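Local atomic coordinates of coat protein (Sulfolobus turreted icosahedral virus, PDB entry 2BBD), a protein that forms the major building block of the icosahedral capsid of an archaeal virus that infects Sulfolobus. Residues A[68-81]-A[175-187]. Sequence-based numbering, arbitrary orientation.
Sequences YEGSKTLYSVSGTG and EMPLATVLPKVIE
The one parallel pairing in a mixed sheet joins Tyr75 to Val185 and Ser76 to Ile186, where strand 72-78 lies alongside strand 182-193. Three backbone bonds hold it: Val185 N to Leu74 O (2.9 Å), Ser76 N to Val185 O, and Glu187 N to Ser76 O. On one face, the isopropyl group of Val185 lies over the Tyr75 ring in a CH-pi contact, its CB 3.6 Å from the ring centroid. Both side chains point the same way, while Tyr75 OH bonds to Asp119 O and Phe118 meets the ring edge-to-face. On the other face, CD1 of Ile186 touches Ser76 CB at 3.7 Å.

Where strand 72-78 ends, Glu187, extended with CG anti to its backbone N (chi1 -165°), reaches the start of helix 79-89. Its OE2 takes two bonds from Ser78: OG on the syn lone pair at 2.5 Å, and N from above the carboxylate plane at 2.9 Å. Ser78 OG also accepts from Gly81 N as the helix N-cap, so Glu187 probably helps to fix the capping hydroxyl; its other oxygen, OE1, bonds to Tyr217 OH.

A classic bulge opposite Leu66 of strand 61-68 marks the corner at Leu74, near which a water donates to both Thr73 O and Pro183 O. Before the corner the two segments part, and Tyr68 OH touches Leu182 CD1 (3.6 Å) and the selenomethionine methyl, Met176 CE. The pairing carries the mixed sheet from the N-terminal barrel to the second, in the double jelly roll shared with bacterial and eukaryotic viral coat proteins.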
loop_
_atom_site.group_PDB
_atom_site.type_symbol
_atom_site.label_atom_id
_atom_site.label_comp_id
_atom_site.label_asym_id
_atom_site.label_seq_id
_atom_site.Cartn_x
_atom_site.Cartn_y
_atom_site.Cartn_z
ATOM N N TYR A 68 12.958 4.090 9.263
ATOM C CA TYR A 68 14.099 4.945 9.566
ATOM C C TYR A 68 14.401 4.824 11.055
ATOM O O TYR A 68 13.550 4.392 11.837
ATOM C CB TYR A 68 13.814 6.408 9.196
ATOM C CG TYR A 68 12.654 7.027 9.935
ATOM C CD1 TYR A 68 11.338 6.736 9.582
ATOM C CD2 TYR A 68 12.873 7.882 11.014
ATOM C CE1 TYR A 68 10.265 7.282 10.291
ATOM C CE2 TYR A 68 11.816 8.430 11.725
ATOM C CZ TYR A 68 10.514 8.125 11.364
ATOM O OH TYR A 68 9.468 8.637 12.096
ATOM N N GLU A 69 15.624 5.183 11.433
ATOM C CA GLU A 69 16.056 5.109 12.821
ATOM C C GLU A 69 15.867 3.725 13.408
ATOM O O GLU A 69 15.630 3.574 14.605
ATOM C CB GLU A 69 15.314 6.141 13.663
ATOM C CG GLU A 69 15.993 7.487 13.656
ATOM C CD GLU A 69 15.098 8.581 14.187
ATOM O OE1 GLU A 69 14.383 8.329 15.183
ATOM O OE2 GLU A 69 15.116 9.692 13.610
ATOM N N GLY A 70 15.957 2.722 12.543
ATOM C CA GLY A 70 15.827 1.342 12.964
ATOM C C GLY A 70 14.449 0.812 13.317
ATOM O O GLY A 70 14.037 -0.228 12.805
ATOM N N SER A 71 13.722 1.521 14.171
ATOM C CA SER A 71 12.418 1.037 14.618
ATOM C C SER A 71 11.168 1.754 14.140
ATOM O O SER A 71 10.067 1.320 14.458
ATOM C CB SER A 71 12.392 1.018 16.142
ATOM O OG SER A 71 12.558 2.330 16.659
ATOM N N LYS A 72 11.311 2.839 13.391
ATOM C CA LYS A 72 10.133 3.572 12.947
ATOM C C LYS A 72 9.683 3.184 11.539
ATOM O O LYS A 72 10.402 3.377 10.558
ATOM C CB LYS A 72 10.404 5.070 13.061
ATOM C CG LYS A 72 10.800 5.460 14.486
ATOM C CD LYS A 72 11.248 6.904 14.578
ATOM C CE LYS A 72 11.534 7.303 16.017
ATOM N NZ LYS A 72 11.920 8.744 16.120
ATOM N N THR A 73 8.468 2.647 11.461
ATOM C CA THR A 73 7.903 2.176 10.204
ATOM C C THR A 73 6.929 3.117 9.509
ATOM O O THR A 73 5.926 3.532 10.085
ATOM C CB THR A 73 7.200 0.845 10.433
ATOM O OG1 THR A 73 8.118 -0.050 11.071
ATOM C CG2 THR A 73 6.710 0.244 9.105
ATOM N N LEU A 74 7.236 3.444 8.259
ATOM C CA LEU A 74 6.388 4.311 7.447
ATOM C C LEU A 74 5.475 3.438 6.579
ATOM O O LEU A 74 4.312 3.760 6.359
ATOM C CB LEU A 74 7.252 5.200 6.548
ATOM C CG LEU A 74 8.224 6.159 7.244
ATOM C CD1 LEU A 74 9.005 6.957 6.212
ATOM C CD2 LEU A 74 7.444 7.083 8.149
ATOM N N TYR A 75 6.022 2.331 6.092
ATOM C CA TYR A 75 5.285 1.390 5.257
ATOM C C TYR A 75 5.651 -0.044 5.593
ATOM O O TYR A 75 6.815 -0.363 5.845
ATOM C CB TYR A 75 5.601 1.607 3.775
ATOM C CG TYR A 75 4.855 2.734 3.108
ATOM C CD1 TYR A 75 3.825 2.470 2.194
ATOM C CD2 TYR A 75 5.189 4.062 3.363
ATOM C CE1 TYR A 75 3.150 3.508 1.552
ATOM C CE2 TYR A 75 4.521 5.107 2.729
ATOM C CZ TYR A 75 3.506 4.822 1.825
ATOM O OH TYR A 75 2.863 5.856 1.192
ATOM N N SER A 76 4.634 -0.898 5.587
ATOM C CA SER A 76 4.780 -2.323 5.817
ATOM C C SER A 76 3.617 -2.903 5.008
ATOM O O SER A 76 2.495 -3.026 5.497
ATOM C CB SER A 76 4.631 -2.662 7.298
ATOM O OG SER A 76 4.895 -4.038 7.503
ATOM N N VAL A 77 3.895 -3.230 3.754
ATOM C CA VAL A 77 2.879 -3.746 2.845
ATOM C C VAL A 77 3.459 -4.798 1.907
ATOM O O VAL A 77 4.662 -4.817 1.632
ATOM C CB VAL A 77 2.315 -2.612 1.963
ATOM C CG1 VAL A 77 1.684 -1.519 2.819
ATOM C CG2 VAL A 77 3.441 -2.020 1.123
ATOM N N SER A 78 2.585 -5.658 1.400
ATOM C CA SER A 78 2.985 -6.698 0.465
ATOM C C SER A 78 3.140 -6.044 -0.907
ATOM O O SER A 78 2.644 -4.946 -1.129
ATOM C CB SER A 78 1.907 -7.782 0.404
ATOM O OG SER A 78 0.662 -7.244 -0.015
ATOM N N GLY A 79 3.838 -6.704 -1.823
ATOM C CA GLY A 79 3.976 -6.139 -3.154
ATOM C C GLY A 79 2.594 -6.123 -3.813
ATOM O O GLY A 79 2.269 -5.221 -4.594
ATOM N N THR A 80 1.785 -7.123 -3.474
ATOM C CA THR A 80 0.423 -7.256 -3.996
ATOM C C THR A 80 -0.487 -6.091 -3.589
ATOM O O THR A 80 -1.080 -5.433 -4.441
ATOM C CB THR A 80 -0.232 -8.569 -3.510
ATOM O OG1 THR A 80 0.400 -9.685 -4.141
ATOM C CG2 THR A 80 -1.718 -8.574 -3.843
ATOM N N GLY A 81 -0.583 -5.846 -2.285
ATOM C CA GLY A 81 -1.429 -4.772 -1.789
ATOM C C GLY A 81 -1.067 -3.385 -2.287
ATOM O O GLY A 81 -1.945 -2.615 -2.704
ATOM N N GLU A 175 12.950 17.344 17.399
ATOM C CA GLU A 175 13.348 16.307 16.447
ATOM C C GLU A 175 12.927 16.565 14.999
ATOM O O GLU A 175 13.728 16.391 14.081
ATOM C CB GLU A 175 12.814 14.950 16.904
ATOM C CG GLU A 175 13.365 14.520 18.255
ATOM C CD GLU A 175 13.002 13.089 18.622
ATOM O OE1 GLU A 175 13.322 12.675 19.760
ATOM O OE2 GLU A 175 12.405 12.376 17.784
HETATM N N MSE A 176 11.683 16.981 14.789
HETATM C CA MSE A 176 11.191 17.241 13.438
HETATM C C MSE A 176 10.360 18.511 13.368
HETATM O O MSE A 176 9.985 19.077 14.392
HETATM C CB MSE A 176 10.296 16.097 12.953
HETATM C CG MSE A 176 10.852 14.700 13.088
HETATM SE SE MSE A 176 9.522 13.436 12.383
HETATM C CE MSE A 176 10.721 12.058 11.717
ATOM N N PRO A 177 10.053 18.973 12.143
ATOM C CA PRO A 177 9.245 20.186 12.020
ATOM C C PRO A 177 7.896 19.953 12.701
ATOM O O PRO A 177 7.388 18.825 12.728
ATOM C CB PRO A 177 9.108 20.357 10.508
ATOM C CG PRO A 177 10.392 19.793 9.994
ATOM C CD PRO A 177 10.574 18.547 10.831
ATOM N N LEU A 178 7.328 21.021 13.258
ATOM C CA LEU A 178 6.039 20.951 13.939
ATOM C C LEU A 178 4.931 20.471 13.003
ATOM O O LEU A 178 4.112 19.639 13.385
ATOM C CB LEU A 178 5.664 22.331 14.492
ATOM C CG LEU A 178 4.359 22.447 15.286
ATOM C CD1 LEU A 178 4.519 21.748 16.635
ATOM C CD2 LEU A 178 4.018 23.926 15.495
ATOM N N ALA A 179 4.914 21.004 11.783
ATOM C CA ALA A 179 3.898 20.660 10.787
ATOM C C ALA A 179 4.167 19.344 10.055
ATOM O O ALA A 179 3.814 19.193 8.881
ATOM C CB ALA A 179 3.772 21.794 9.766
ATOM N N THR A 180 4.771 18.386 10.744
ATOM C CA THR A 180 5.087 17.111 10.124
ATOM C C THR A 180 3.947 16.088 10.113
ATOM O O THR A 180 3.326 15.812 11.141
ATOM C CB THR A 180 6.315 16.455 10.803
ATOM O OG1 THR A 180 7.491 17.224 10.515
ATOM C CG2 THR A 180 6.510 15.016 10.297
ATOM N N VAL A 181 3.690 15.536 8.930
ATOM C CA VAL A 181 2.689 14.497 8.755
ATOM C C VAL A 181 3.462 13.241 8.348
ATOM O O VAL A 181 4.096 13.208 7.293
ATOM C CB VAL A 181 1.672 14.841 7.635
ATOM C CG1 VAL A 181 0.676 13.701 7.478
ATOM C CG2 VAL A 181 0.939 16.133 7.969
ATOM N N LEU A 182 3.415 12.219 9.195
ATOM C CA LEU A 182 4.109 10.960 8.934
ATOM C C LEU A 182 3.179 9.863 8.419
ATOM O O LEU A 182 2.244 9.459 9.108
ATOM C CB LEU A 182 4.777 10.446 10.212
ATOM C CG LEU A 182 5.876 11.294 10.850
ATOM C CD1 LEU A 182 6.391 10.597 12.105
ATOM C CD2 LEU A 182 6.999 11.502 9.848
ATOM N N PRO A 183 3.424 9.366 7.199
ATOM C CA PRO A 183 2.558 8.306 6.685
ATOM C C PRO A 183 2.756 7.037 7.510
ATOM O O PRO A 183 3.852 6.779 8.008
ATOM C CB PRO A 183 3.026 8.152 5.238
ATOM C CG PRO A 183 4.480 8.529 5.317
ATOM C CD PRO A 183 4.444 9.743 6.206
ATOM N N LYS A 184 1.676 6.281 7.691
ATOM C CA LYS A 184 1.706 5.021 8.430
ATOM C C LYS A 184 0.834 4.047 7.630
ATOM O O LYS A 184 -0.309 3.764 7.989
ATOM C CB LYS A 184 1.143 5.207 9.836
ATOM C CG LYS A 184 1.310 3.982 10.730
ATOM C CD LYS A 184 0.609 4.185 12.059
ATOM C CE LYS A 184 0.843 3.020 13.008
ATOM N NZ LYS A 184 2.273 2.913 13.426
ATOM N N VAL A 185 1.396 3.557 6.532
ATOM C CA VAL A 185 0.711 2.644 5.621
ATOM C C VAL A 185 1.058 1.200 5.955
ATOM O O VAL A 185 2.128 0.708 5.606
ATOM C CB VAL A 185 1.113 2.979 4.178
ATOM C CG1 VAL A 185 0.360 2.104 3.193
ATOM C CG2 VAL A 185 0.842 4.464 3.915
ATOM N N ILE A 186 0.133 0.524 6.625
ATOM C CA ILE A 186 0.359 -0.844 7.063
ATOM C C ILE A 186 -0.684 -1.830 6.548
ATOM O O ILE A 186 -1.881 -1.534 6.531
ATOM C CB ILE A 186 0.348 -0.924 8.607
ATOM C CG1 ILE A 186 1.234 0.175 9.209
ATOM C CG2 ILE A 186 0.800 -2.300 9.049
ATOM C CD1 ILE A 186 2.722 0.039 8.890
ATOM N N GLU A 187 -0.226 -3.011 6.141
ATOM C CA GLU A 187 -1.142 -4.032 5.662
ATOM C C GLU A 187 -1.330 -5.064 6.768
ATOM O O GLU A 187 -0.358 -5.605 7.297
ATOM C CB GLU A 187 -0.607 -4.713 4.396
ATOM C CG GLU A 187 -1.679 -5.506 3.670
ATOM C CD GLU A 187 -1.190 -6.140 2.383
ATOM O OE1 GLU A 187 -1.979 -6.207 1.422
ATOM O OE2 GLU A 187 -0.031 -6.584 2.330
HETATM O O HOH W 1 4.843 5.827 10.644
HETATM O O HOH W 2 4.377 2.009 11.904
#